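Local coordinates for sensor protein qseC (Escherichia coli, PDB 3JZ3), which probably phosphorylates itself on a histidine using ATP, as the membrane sensor kinase of the QseB/QseC two-component system that activates the flagella regulon, at residues R111-L121 against V187-M196; A129-V139 against F148-G156. One frame throughout, in Å; residues are numbered along the deposited sequence.

Contact 1: R111-L121 against V187-M196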
loop_
_atom_site.group_PDB
_atom_site.type_symbol
_atom_site.label_atom_id
_atom_site.label_comp_id
_atom_site.label_asym_id
_atom_site.label_seq_id
_atom_site.Cartn_x
_atom_site.Cartn_y
_atom_site.Cartn_z
ATOM N N ARG B 111 -20.837 -1.197 -6.450
ATOM C CA ARG B 111 -20.222 -1.829 -7.614
ATOM C C ARG B 111 -19.402 -3.037 -7.192
ATOM O O ARG B 111 -18.839 -3.067 -6.096
ATOM C CB ARG B 111 -19.332 -0.843 -8.376
ATOM C CG ARG B 111 -20.089 0.150 -9.249
ATOM C CD ARG B 111 -20.804 -0.534 -10.411
ATOM N NE ARG B 111 -19.885 -1.046 -11.428
ATOM C CZ ARG B 111 -20.266 -1.553 -12.597
ATOM N NH1 ARG B 111 -21.555 -1.623 -12.912
ATOM N NH2 ARG B 111 -19.356 -1.985 -13.462
ATOM N N THR B 112 -19.351 -4.035 -8.066
ATOM C CA THR B 112 -18.532 -5.210 -7.839
ATOM C C THR B 112 -17.089 -4.835 -8.147
ATOM O O THR B 112 -16.780 -4.354 -9.239
ATOM C CB THR B 112 -18.993 -6.398 -8.715
ATOM O OG1 THR B 112 -20.391 -6.630 -8.502
ATOM C CG2 THR B 112 -18.222 -7.672 -8.362
ATOM N N GLY B 113 -16.212 -5.028 -7.173
ATOM C CA GLY B 113 -14.816 -4.684 -7.367
ATOM C C GLY B 113 -13.875 -5.114 -6.269
ATOM O O GLY B 113 -14.293 -5.610 -5.223
ATOM N N GLN B 114 -12.589 -4.923 -6.533
ATOM C CA GLN B 114 -11.540 -5.135 -5.555
ATOM C C GLN B 114 -11.266 -3.781 -4.871
ATOM O O GLN B 114 -10.878 -2.813 -5.532
ATOM C CB GLN B 114 -10.314 -5.767 -6.251
ATOM C CG GLN B 114 -8.929 -5.498 -5.654
ATOM C CD GLN B 114 -8.792 -5.855 -4.195
ATOM O OE1 GLN B 114 -8.731 -4.975 -3.352
ATOM N NE2 GLN B 114 -8.736 -7.142 -3.890
ATOM N N PRO B 115 -11.510 -3.707 -3.547
ATOM C CA PRO B 115 -11.483 -2.470 -2.751
ATOM C C PRO B 115 -10.172 -1.684 -2.823
ATOM O O PRO B 115 -10.198 -0.463 -2.972
ATOM C CB PRO B 115 -11.707 -2.965 -1.314
ATOM C CG PRO B 115 -12.362 -4.280 -1.451
ATOM C CD PRO B 115 -11.841 -4.881 -2.718
ATOM N N LEU B 116 -9.043 -2.376 -2.702
ATOM C CA LEU B 116 -7.736 -1.724 -2.736
ATOM C C LEU B 116 -7.443 -1.108 -4.094
ATOM O O LEU B 116 -6.929 0.010 -4.175
ATOM C CB LEU B 116 -6.633 -2.706 -2.350
ATOM C CG LEU B 116 -6.233 -2.801 -0.874
ATOM C CD1 LEU B 116 -7.412 -3.003 0.086
ATOM C CD2 LEU B 116 -5.231 -3.920 -0.719
ATOM N N LEU B 117 -7.781 -1.833 -5.155
ATOM C CA LEU B 117 -7.615 -1.327 -6.508
ATOM C C LEU B 117 -8.491 -0.106 -6.767
ATOM O O LEU B 117 -8.032 0.869 -7.364
ATOM C CB LEU B 117 -7.877 -2.424 -7.545
ATOM C CG LEU B 117 -6.890 -3.602 -7.597
ATOM C CD1 LEU B 117 -7.201 -4.500 -8.778
ATOM C CD2 LEU B 117 -5.428 -3.153 -7.642
ATOM N N LEU B 118 -9.739 -0.141 -6.305
ATOM C CA LEU B 118 -10.638 1.005 -6.504
ATOM C C LEU B 118 -10.188 2.207 -5.689
ATOM O O LEU B 118 -10.348 3.354 -6.115
ATOM C CB LEU B 118 -12.092 0.654 -6.185
ATOM C CG LEU B 118 -12.829 -0.154 -7.254
ATOM C CD1 LEU B 118 -14.296 -0.290 -6.880
ATOM C CD2 LEU B 118 -12.678 0.473 -8.645
ATOM N N SER B 119 -9.616 1.925 -4.525
ATOM C CA SER B 119 -9.055 2.948 -3.661
ATOM C C SER B 119 -7.864 3.625 -4.343
ATOM O O SER B 119 -7.726 4.845 -4.287
ATOM C CB SER B 119 -8.653 2.338 -2.316
ATOM O OG SER B 119 -7.996 3.287 -1.502
ATOM N N LEU B 120 -7.023 2.822 -4.997
ATOM C CA LEU B 120 -5.876 3.325 -5.762
ATOM C C LEU B 120 -6.303 4.201 -6.930
ATOM O O LEU B 120 -5.743 5.274 -7.136
ATOM C CB LEU B 120 -5.022 2.167 -6.292
ATOM C CG LEU B 120 -3.996 1.517 -5.367
ATOM C CD1 LEU B 120 -3.384 0.309 -6.057
ATOM C CD2 LEU B 120 -2.914 2.512 -4.959
ATOM N N LEU B 121 -7.280 3.724 -7.699
ATOM C CA LEU B 121 -7.853 4.486 -8.807
ATOM C C LEU B 121 -8.304 5.867 -8.339
ATOM O O LEU B 121 -7.868 6.884 -8.884
ATOM C CB LEU B 121 -9.037 3.728 -9.421
ATOM C CG LEU B 121 -9.666 4.272 -10.708
ATOM C CD1 LEU B 121 -10.489 3.196 -11.388
ATOM C CD2 LEU B 121 -10.522 5.510 -10.453
ATOM N N VAL B 187 -5.238 4.075 -13.822
ATOM C CA VAL B 187 -6.631 4.489 -13.715
ATOM C C VAL B 187 -7.435 3.837 -14.836
ATOM O O VAL B 187 -8.470 3.224 -14.581
ATOM C CB VAL B 187 -6.771 6.031 -13.758
ATOM C CG1 VAL B 187 -8.235 6.449 -13.813
ATOM C CG2 VAL B 187 -6.074 6.667 -12.551
ATOM N N GLN B 188 -6.934 3.940 -16.066
ATOM C CA GLN B 188 -7.570 3.297 -17.215
ATOM C C GLN B 188 -7.605 1.771 -17.081
ATOM O O GLN B 188 -8.596 1.139 -17.442
ATOM C CB GLN B 188 -6.879 3.707 -18.521
ATOM N N ARG B 189 -6.531 1.195 -16.548
ATOM C CA ARG B 189 -6.399 -0.257 -16.426
ATOM C C ARG B 189 -7.323 -0.835 -15.350
ATOM O O ARG B 189 -8.017 -1.829 -15.587
ATOM C CB ARG B 189 -4.936 -0.634 -16.154
ATOM C CG ARG B 189 -4.643 -2.127 -16.162
ATOM C CD ARG B 189 -3.135 -2.405 -16.110
ATOM N NE ARG B 189 -2.504 -2.321 -17.429
ATOM C CZ ARG B 189 -1.833 -1.267 -17.890
ATOM N NH1 ARG B 189 -1.682 -0.175 -17.148
ATOM N NH2 ARG B 189 -1.305 -1.306 -19.105
ATOM N N ILE B 190 -7.322 -0.214 -14.173
ATOM C CA ILE B 190 -8.193 -0.625 -13.074
ATOM C C ILE B 190 -9.662 -0.457 -13.465
ATOM O O ILE B 190 -10.475 -1.359 -13.241
ATOM C CB ILE B 190 -7.871 0.156 -11.776
ATOM C CG1 ILE B 190 -6.579 -0.373 -11.151
ATOM C CG2 ILE B 190 -9.024 0.072 -10.777
ATOM C CD1 ILE B 190 -5.982 0.552 -10.105
ATOM N N ALA B 191 -9.984 0.691 -14.058
ATOM C CA ALA B 191 -11.333 0.966 -14.540
ATOM C C ALA B 191 -11.818 -0.131 -15.485
ATOM O O ALA B 191 -12.898 -0.690 -15.284
ATOM C CB ALA B 191 -11.390 2.328 -15.227
ATOM N N LYS B 192 -11.001 -0.443 -16.494
ATOM C CA LYS B 192 -11.330 -1.448 -17.511
ATOM C C LYS B 192 -11.560 -2.818 -16.889
ATOM O O LYS B 192 -12.459 -3.548 -17.299
ATOM C CB LYS B 192 -10.231 -1.527 -18.577
ATOM N N LEU B 193 -10.750 -3.149 -15.888
ATOM C CA LEU B 193 -10.900 -4.394 -15.144
ATOM C C LEU B 193 -12.253 -4.462 -14.425
ATOM O O LEU B 193 -12.839 -5.536 -14.304
ATOM C CB LEU B 193 -9.742 -4.551 -14.152
ATOM C CG LEU B 193 -9.661 -5.767 -13.226
ATOM C CD1 LEU B 193 -9.382 -7.047 -14.003
ATOM C CD2 LEU B 193 -8.589 -5.543 -12.177
ATOM N N HIS B 194 -12.740 -3.309 -13.970
ATOM C CA HIS B 194 -14.011 -3.214 -13.248
ATOM C C HIS B 194 -15.213 -2.950 -14.158
ATOM O O HIS B 194 -16.320 -2.696 -13.675
ATOM C CB HIS B 194 -13.926 -2.111 -12.194
ATOM C CG HIS B 194 -13.057 -2.458 -11.030
ATOM N ND1 HIS B 194 -11.690 -2.295 -11.048
ATOM C CD2 HIS B 194 -13.361 -2.964 -9.813
ATOM C CE1 HIS B 194 -11.187 -2.684 -9.891
ATOM N NE2 HIS B 194 -12.181 -3.096 -9.123
ATOM N N GLY B 195 -14.996 -3.001 -15.470
ATOM C CA GLY B 195 -16.053 -2.712 -16.441
ATOM C C GLY B 195 -16.444 -1.244 -16.449
ATOM O O GLY B 195 -17.600 -0.904 -16.703
HETATM N N MSE B 196 -15.473 -0.379 -16.168
HETATM C CA MSE B 196 -15.704 1.056 -16.095
HETATM C C MSE B 196 -14.952 1.760 -17.210
HETATM O O MSE B 196 -13.942 1.259 -17.703
HETATM C CB MSE B 196 -15.249 1.616 -14.741
HETATM C CG MSE B 196 -16.007 1.082 -13.534
HETATM SE SE MSE B 196 -15.235 1.692 -11.837
HETATM C CE MSE B 196 -16.436 0.759 -10.608
#

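Contact 2: A129-V139 against F148-G156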
loop_
_atom_site.group_PDB
_atom_site.type_symbol
_atom_site.label_atom_id
_atom_site.label_comp_id
_atom_site.label_asym_id
_atom_site.label_seq_id
_atom_site.Cartn_x
_atom_site.Cartn_y
_atom_site.Cartn_z
ATOM N N ALA B 129 -5.598 15.862 -9.007
ATOM C CA ALA B 129 -6.442 17.057 -8.960
ATOM C C ALA B 129 -5.947 18.082 -7.938
ATOM O O ALA B 129 -6.034 19.284 -8.176
ATOM C CB ALA B 129 -7.888 16.686 -8.690
ATOM N N VAL B 130 -5.427 17.602 -6.809
ATOM C CA VAL B 130 -4.872 18.481 -5.775
ATOM C C VAL B 130 -3.527 19.072 -6.224
ATOM O O VAL B 130 -3.135 20.164 -5.792
ATOM C CB VAL B 130 -4.707 17.723 -4.426
ATOM C CG1 VAL B 130 -3.942 18.557 -3.405
ATOM C CG2 VAL B 130 -6.065 17.336 -3.863
ATOM N N ARG B 131 -2.830 18.304 -7.154
ATOM C CA ARG B 131 -1.438 18.687 -7.493
ATOM C C ARG B 131 -1.412 19.882 -8.453
ATOM O O ARG B 131 -0.618 20.811 -8.282
ATOM C CB ARG B 131 -0.705 17.476 -8.089
ATOM C CG ARG B 131 0.659 17.750 -8.683
ATOM C CD ARG B 131 1.165 16.518 -9.408
ATOM N NE ARG B 131 2.557 16.666 -9.833
ATOM C CZ ARG B 131 3.610 16.385 -9.067
ATOM N NH1 ARG B 131 3.442 15.936 -7.821
ATOM N NH2 ARG B 131 4.840 16.555 -9.550
ATOM N N TYR B 132 -2.298 19.861 -9.455
ATOM C CA TYR B 132 -2.367 20.935 -10.437
ATOM C C TYR B 132 -3.408 21.992 -10.062
ATOM O O TYR B 132 -3.778 22.837 -10.884
ATOM C CB TYR B 132 -2.622 20.358 -11.833
ATOM C CG TYR B 132 -1.463 19.532 -12.347
ATOM C CD1 TYR B 132 -0.394 20.133 -13.013
ATOM C CD2 TYR B 132 -1.426 18.151 -12.156
ATOM C CE1 TYR B 132 0.677 19.381 -13.482
ATOM C CE2 TYR B 132 -0.359 17.390 -12.619
ATOM C CZ TYR B 132 0.687 18.011 -13.280
ATOM O OH TYR B 132 1.745 17.262 -13.742
ATOM N N SER B 133 -3.867 21.941 -8.814
ATOM C CA SER B 133 -4.753 22.964 -8.273
ATOM C C SER B 133 -3.933 24.135 -7.751
ATOM O O SER B 133 -3.031 23.940 -6.933
ATOM C CB SER B 133 -5.620 22.401 -7.145
ATOM O OG SER B 133 -6.764 21.745 -7.655
ATOM N N PRO B 134 -4.235 25.356 -8.235
ATOM C CA PRO B 134 -3.617 26.557 -7.675
ATOM C C PRO B 134 -4.136 26.830 -6.266
ATOM O O PRO B 134 -5.257 26.432 -5.938
ATOM C CB PRO B 134 -4.068 27.662 -8.634
ATOM C CG PRO B 134 -5.332 27.159 -9.229
ATOM C CD PRO B 134 -5.161 25.675 -9.339
ATOM N N GLN B 135 -3.325 27.492 -5.444
ATOM C CA GLN B 135 -3.724 27.854 -4.085
ATOM C C GLN B 135 -4.998 28.699 -4.094
ATOM O O GLN B 135 -5.151 29.604 -4.921
ATOM C CB GLN B 135 -2.591 28.595 -3.369
ATOM N N GLY B 136 -5.916 28.373 -3.186
ATOM C CA GLY B 136 -7.183 29.090 -3.062
ATOM C C GLY B 136 -8.320 28.543 -3.909
ATOM O O GLY B 136 -9.432 29.072 -3.871
ATOM N N SER B 137 -8.049 27.487 -4.673
ATOM C CA SER B 137 -9.067 26.884 -5.539
ATOM C C SER B 137 -9.738 25.669 -4.896
ATOM O O SER B 137 -9.351 25.230 -3.811
ATOM C CB SER B 137 -8.481 26.527 -6.908
ATOM O OG SER B 137 -7.503 25.509 -6.795
ATOM N N VAL B 138 -10.750 25.138 -5.577
ATOM C CA VAL B 138 -11.559 24.039 -5.053
ATOM C C VAL B 138 -11.460 22.802 -5.944
ATOM O O VAL B 138 -11.531 22.902 -7.173
ATOM C CB VAL B 138 -13.055 24.448 -4.917
ATOM C CG1 VAL B 138 -13.852 23.364 -4.200
ATOM C CG2 VAL B 138 -13.194 25.781 -4.183
ATOM N N VAL B 139 -11.290 21.643 -5.311
ATOM C CA VAL B 139 -11.396 20.354 -5.993
ATOM C C VAL B 139 -12.791 19.775 -5.763
ATOM O O VAL B 139 -13.221 19.612 -4.622
ATOM C CB VAL B 139 -10.320 19.350 -5.512
ATOM C CG1 VAL B 139 -10.519 17.983 -6.164
ATOM C CG2 VAL B 139 -8.921 19.884 -5.805
ATOM N N PHE B 148 -18.710 8.825 -11.242
ATOM C CA PHE B 148 -18.206 9.868 -10.356
ATOM C C PHE B 148 -17.236 10.774 -11.104
ATOM O O PHE B 148 -16.646 10.369 -12.107
ATOM C CB PHE B 148 -17.644 9.328 -9.022
ATOM C CG PHE B 148 -16.379 8.526 -9.148
ATOM C CD1 PHE B 148 -15.135 9.152 -9.108
ATOM C CD2 PHE B 148 -16.429 7.140 -9.259
ATOM C CE1 PHE B 148 -13.954 8.410 -9.209
ATOM C CE2 PHE B 148 -15.253 6.383 -9.355
ATOM C CZ PHE B 148 -14.016 7.022 -9.335
ATOM N N ILE B 149 -17.110 12.010 -10.634
ATOM C CA ILE B 149 -16.286 13.011 -11.302
ATOM C C ILE B 149 -15.319 13.646 -10.317
ATOM O O ILE B 149 -15.705 14.024 -9.210
ATOM C CB ILE B 149 -17.143 14.133 -11.959
ATOM C CG1 ILE B 149 -18.089 13.557 -13.025
ATOM C CG2 ILE B 149 -16.248 15.214 -12.574
ATOM C CD1 ILE B 149 -19.280 14.462 -13.369
ATOM N N VAL B 150 -14.057 13.741 -10.728
ATOM C CA VAL B 150 -13.054 14.517 -10.010
ATOM C C VAL B 150 -12.655 15.679 -10.920
ATOM O O VAL B 150 -12.306 15.475 -12.084
ATOM C CB VAL B 150 -11.829 13.656 -9.614
ATOM C CG1 VAL B 150 -10.859 14.454 -8.749
ATOM C CG2 VAL B 150 -12.275 12.393 -8.881
ATOM N N ARG B 151 -12.727 16.895 -10.384
ATOM C CA ARG B 151 -12.612 18.110 -11.184
ATOM C C ARG B 151 -11.829 19.190 -10.439
ATOM O O ARG B 151 -12.119 19.486 -9.279
ATOM C CB ARG B 151 -14.016 18.614 -11.528
ATOM C CG ARG B 151 -14.072 19.912 -12.302
ATOM C CD ARG B 151 -15.323 20.693 -11.931
ATOM N NE ARG B 151 -15.529 21.857 -12.790
ATOM C CZ ARG B 151 -14.894 23.020 -12.663
ATOM N NH1 ARG B 151 -13.988 23.199 -11.708
ATOM N NH2 ARG B 151 -15.162 24.010 -13.504
ATOM N N ASP B 152 -10.842 19.776 -11.112
ATOM C CA ASP B 152 -10.036 20.857 -10.537
ATOM C C ASP B 152 -10.090 22.130 -11.388
ATOM O O ASP B 152 -10.710 22.145 -12.452
ATOM C CB ASP B 152 -8.582 20.399 -10.324
ATOM C CG ASP B 152 -7.893 19.998 -11.623
ATOM O OD1 ASP B 152 -7.710 18.782 -11.851
ATOM O OD2 ASP B 152 -7.534 20.897 -12.417
ATOM N N ASN B 153 -9.434 23.186 -10.907
ATOM C CA ASN B 153 -9.360 24.470 -11.613
ATOM C C ASN B 153 -7.977 24.771 -12.193
ATOM O O ASN B 153 -7.628 25.932 -12.420
ATOM C CB ASN B 153 -9.788 25.610 -10.682
ATOM C CG ASN B 153 -11.271 25.599 -10.393
ATOM O OD1 ASN B 153 -12.094 25.672 -11.307
ATOM N ND2 ASN B 153 -11.622 25.519 -9.115
ATOM N N GLY B 154 -7.195 23.721 -12.432
ATOM C CA GLY B 154 -5.841 23.866 -12.958
ATOM C C GLY B 154 -5.771 23.914 -14.475
ATOM O O GLY B 154 -6.805 24.017 -15.142
ATOM N N PRO B 155 -4.543 23.841 -15.030
ATOM C CA PRO B 155 -4.291 23.885 -16.477
ATOM C C PRO B 155 -4.958 22.743 -17.248
ATOM O O PRO B 155 -5.230 21.684 -16.678
ATOM C CB PRO B 155 -2.764 23.761 -16.570
ATOM C CG PRO B 155 -2.259 24.204 -15.238
ATOM C CD PRO B 155 -3.287 23.726 -14.265
ATOM N N GLY B 156 -5.211 22.970 -18.536
ATOM C CA GLY B 156 -5.831 21.968 -19.400
ATOM C C GLY B 156 -4.866 21.424 -20.435
ATOM O O GLY B 156 -5.183 20.475 -21.154
#

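Contact 1: R111-L121 against V187-M196
From Leu121 beside Val187, whose CA atoms lie 5.1 Å apart, to Gly113 beside His194, the segments run in opposite senses, with the axes of helices 115-121 and 187-193 9.5 Å apart at 140°. The pair belongs to the helical layer of the ATP-binding domain of the histidine kinase, the Bergerat fold shared with DNA gyrase B and HSP90. Between the helices the packing is knobs-into-holes: Ile190 enters a hollow lined by Leu117, Leu118, Leu120 and Leu121. Its CG2 lies 3.5 Å from Leu121 CD1, the two side chains sliding past each other in opposite directions. With CG anti to the backbone N (chi1 -172°), Leu121 also reaches Ala191 CB and the CG1 of Val187. Leu59 of helix 42-61 touches Ile190 as well.

His194 lies just past the helix end. Its ND1 donates to Ile190 O (2.7 Å) in a nearly straight bond that lies in the ring plane but comes in above the carbonyl plane. NE2 accepts from the backbone N of Gln114 at 3.2 Å, so this buried imidazole is hydrogen-bonded at both nitrogens, which fixes its rotation. Leu118 CD2 lies over the centre of one face in a CH-pi contact, 3.5 Å from the ring centroid. Gly113, having no side chain, admits the ring edge beside its CA.

A Schellman motif with Gly195 at C-prime ends the helix and turns the chain to the selenomethionine Met196, whose CE packs against Arg111 CG. The arginine chain, bent at chi2 and chi3, brings NH2 to within 3.1 Å of His194 O, a bond lying close to the guanidinium plane.

Contact 2: A129-V139 against F148-G156
Ala129 meets Val150 where the last turn of helix 115-131 settles against the beta hairpin of strands 138-143 and 147-151, part of the mixed sheet of the Bergerat fold. The sequences joined are those of the N box, at the helix end, and the G1 box, Asp-Asn-Gly-Pro-Gly, which in this family border the nucleotide pocket. The small bump of Ala129 CB fits against Val150 CG1 at 3.7 Å, and Val139 CG1 closes the same apolar patch more loosely. Alongside, the CB of Asp152 rests against Ala129 O and Ser133 OG together, which are hydrogen-bonded to each other.

Beyond the strand, backbone and proline rings make the fit. Gly154, with no side chain, lets its CA press to 3.1 Å from Tyr132 O in a CA-H...O contact, while the ring of Pro155 brings CD against the same carbonyl and Tyr132 CB. Pro134 CD covers the other part of this bend, near Asn153 O and Gly154 CA. Asp152 holds the bend as an Asx turn, its OD2 accepting from Gly154 N through the anti lone pair.

On the hairpin side, Val139 CA makes a second CA-H...O contact, with Arg151 O. Asn153 lies over Ser137 CB, and its OD1 takes a bond of 3.1 Å from Arg151 NH1.

How the contacts relate
Following the chain from the N terminus, strand 110-113 and the start of helix 115-131 supply the first half of contact 1. The same helix runs on to its far end, where contact 2 begins and is soon closed through the hairpin of strands 138-143 and 147-151. After the unmodelled residues 157-182, helix 186-193 returns to complete contact 1, so contact 2 is nested within the larger loop. The contacts lie on opposite sides of the chain's centre, about 22 Å apart between centres. Helix 115-131 thus joins helix 186-193 near its start and the sheet at its end, and Leu121 CD2 meets Phe148 CZ at 4.0 Å.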